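Local coordinates for chemotaxis transducer (Pseudomonas aeruginosa, PDB 6GCV), which probably senses nitrate by direct binding to its periplasmic PilJ-type ligand-binding domain and so directs chemotaxis, at residues Ala53-Ala56 against Gln57-Ser61. Numbering follows the deposited sequence.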
ATOM      1  N   ALA A  53       3.059  13.948  -6.259  1.00 14.43           N
ATOM      2  CA  ALA A  53       3.328  12.860  -7.190  1.00 15.19           C
ATOM      3  C   ALA A  53       2.573  11.585  -6.828  1.00 14.95           C
ATOM      4  O   ALA A  53       2.078  10.865  -7.710  1.00 15.98           O
ATOM      5  CB  ALA A  53       4.814  12.620  -7.259  1.00 16.92           C
ATOM      6  N   THR A  54       2.488  11.279  -5.535  1.00 14.22           N
ATOM      7  CA  THR A  54       1.759  10.081  -5.090  1.00 14.13           C
ATOM      8  C   THR A  54       0.265  10.191  -5.386  1.00 14.11           C
ATOM      9  O   THR A  54      -0.370   9.244  -5.881  1.00 15.19           O
ATOM     10  CB  THR A  54       2.009   9.814  -3.592  1.00 13.85           C
ATOM     11  OG1 THR A  54       3.430   9.744  -3.403  1.00 14.91           O
ATOM     12  CG2 THR A  54       1.355   8.551  -3.162  1.00 14.51           C
ATOM     13  N   ILE A  55      -0.302  11.358  -5.099  1.00 14.25           N
ATOM     14  CA  ILE A  55      -1.701  11.620  -5.414  1.00 14.44           C
ATOM     15  C   ILE A  55      -1.930  11.482  -6.927  1.00 15.41           C
ATOM     16  O   ILE A  55      -2.906  10.873  -7.348  1.00 15.04           O
ATOM     17  CB  ILE A  55      -2.129  12.998  -4.894  1.00 14.17           C
ATOM     18  CG1 ILE A  55      -2.143  12.991  -3.361  1.00 15.32           C
ATOM     19  CG2 ILE A  55      -3.471  13.409  -5.469  1.00 15.56           C
ATOM     20  CD1 ILE A  55      -2.370  14.322  -2.728  1.00 17.56           C
ATOM     21  N   ALA A  56      -1.013  12.002  -7.735  1.00 14.85           N
ATOM     22  CA  ALA A  56      -1.133  11.904  -9.190  1.00 15.55           C
ATOM     23  C   ALA A  56      -1.087  10.467  -9.662  1.00 14.98           C
ATOM     24  O   ALA A  56      -1.850  10.075 -10.549  1.00 15.62           O
ATOM     25  CB  ALA A  56      -0.066  12.728  -9.891  1.00 16.26           C
ATOM     26  N   GLN A  57      -0.234   9.644  -9.046  1.00 14.81           N
ATOM     27  CA  GLN A  57      -0.206   8.210  -9.422  1.00 15.53           C
ATOM     28  C   GLN A  57      -1.565   7.556  -9.133  1.00 15.21           C
ATOM     29  O   GLN A  57      -2.081   6.761  -9.948  1.00 15.70           O
ATOM     30  CB  GLN A  57       0.904   7.481  -8.690  1.00 16.48           C
ATOM     31  CG  GLN A  57       2.307   7.806  -9.097  1.00 20.41           C
ATOM     32  CD  GLN A  57       2.743   7.215 -10.416  1.00 22.91           C
ATOM     33  OE1 GLN A  57       1.998   6.555 -11.154  1.00 24.87           O
ATOM     34  NE2 GLN A  57       3.991   7.481 -10.735  1.00 29.14           N
ATOM     35  N   TYR A  58      -2.123   7.844  -7.964  1.00 14.36           N
ATOM     36  CA  TYR A  58      -3.421   7.294  -7.603  1.00 14.17           C
ATOM     37  C   TYR A  58      -4.489   7.719  -8.615  1.00 14.62           C
ATOM     38  O   TYR A  58      -5.300   6.913  -9.086  1.00 15.50           O
ATOM     39  CB  TYR A  58      -3.821   7.704  -6.175  1.00 14.44           C
ATOM     40  CG  TYR A  58      -5.219   7.265  -5.805  1.00 14.63           C
ATOM     41  CD1 TYR A  58      -6.321   7.948  -6.219  1.00 15.85           C
ATOM     42  CD2 TYR A  58      -5.431   6.084  -5.128  1.00 15.04           C
ATOM     43  CE1 TYR A  58      -7.594   7.466  -6.016  1.00 16.66           C
ATOM     44  CE2 TYR A  58      -6.714   5.626  -4.847  1.00 16.25           C
ATOM     45  CZ  TYR A  58      -7.794   6.328  -5.316  1.00 17.15           C
ATOM     46  OH  TYR A  58      -9.076   5.849  -5.096  1.00 19.14           O
ATOM     47  N   GLU A  59      -4.490   9.007  -8.960  1.00 14.24           N
ATOM     48  CA  GLU A  59      -5.549   9.518  -9.844  1.00 15.45           C
ATOM     49  C   GLU A  59      -5.360   9.009 -11.237  1.00 15.79           C
ATOM     50  O   GLU A  59      -6.349   8.781 -11.946  1.00 16.82           O
ATOM     51  CB  GLU A  59      -5.594  11.026  -9.793  1.00 16.47           C
ATOM     52  CG  GLU A  59      -6.110  11.549  -8.459  1.00 18.69           C
ATOM     53  CD  GLU A  59      -6.581  12.964  -8.449  1.00 25.16           C
ATOM     54  OE1 GLU A  59      -6.536  13.651  -9.500  1.00 30.76           O
ATOM     55  OE2 GLU A  59      -7.118  13.374  -7.417  1.00 31.33           O
ATOM     56  N   ARG A  60      -4.123   8.810 -11.683  1.00 15.57           N
ATOM     57  CA  ARG A  60      -3.865   8.287 -13.011  1.00 16.65           C
ATOM     58  C   ARG A  60      -4.413   6.864 -13.086  1.00 16.32           C
ATOM     59  O   ARG A  60      -5.110   6.480 -14.032  1.00 17.51           O
ATOM     60  CB  ARG A  60      -2.348   8.310 -13.264  1.00 19.11           C
ATOM     61  CG  ARG A  60      -1.900   7.825 -14.609  1.00 20.56           C
ATOM     62  CD  ARG A  60      -0.451   8.176 -14.841  1.00 24.46           C
ATOM     63  NE  ARG A  60       0.494   7.409 -14.045  1.00 25.91           N
ATOM     64  CZ  ARG A  60       1.092   6.275 -14.462  1.00 26.65           C
ATOM     65  NH1 ARG A  60       0.785   5.721 -15.602  1.00 27.25           N
ATOM     66  NH2 ARG A  60       2.004   5.662 -13.729  1.00 26.52           N
ATOM     67  N   SER A  61      -4.105   6.073 -12.051  1.00 15.70           N
ATOM     68  CA  SER A  61      -4.598   4.715 -12.006  1.00 16.20           C
ATOM     69  C   SER A  61      -6.111   4.660 -11.924  1.00 16.45           C
ATOM     70  O   SER A  61      -6.712   3.815 -12.572  1.00 17.72           O
ATOM     71  CB  SER A  61      -3.974   3.967 -10.838  1.00 15.88           C
ATOM     72  OG  SER A  61      -2.623   3.730 -11.119  1.00 17.49           O
TER
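I55 and E59 lie side by side, one turn apart on the α-helix 48-67 of this four-helix PilJ-type domain, and their side chains point the same way. The methyl CG2 of I55 comes 4.1 Å from OE2 of E59, a loose approach of a methyl to a carboxylate oxygen. The backbone N of E59 bonds to O of I55 at 2.9 Å. E59 has CG beside its own backbone N (chi1 -70°), which brings CG to 3.5 Å from O of I55; the chain then runs extended, and OE2 forms a salt bridge with R97 on helix 80-103. That helix also supplies W93, which touches I55 and stacks its ring with that of Y58.

The i to i+4 ladder continues on both sides of this rung: Y58 N bonds to T54 O, Q57 N to A53 O and R60 N to A56 O. The ring of Y58 leads away from the preceding turn. T54 turns to helix 18-42, where OG1 hydrogen-bonds to E37, a ligand of the bound sodium ion; the T54 side chain itself lies about 8 Å from that ion.

On the exposed side, CG of Q57 packs 3.4 Å from O of A53. R60 departs from the helix in another direction, its CB 3.3 Å from O of A56, and bends back at chi3 (71°). The two polar ends therefore meet: NH2 of R60 donates to OE1 of Q57 at 2.7 Å, in the amide plane and on a lone pair, while NE adds a weak second bond to the same oxygen.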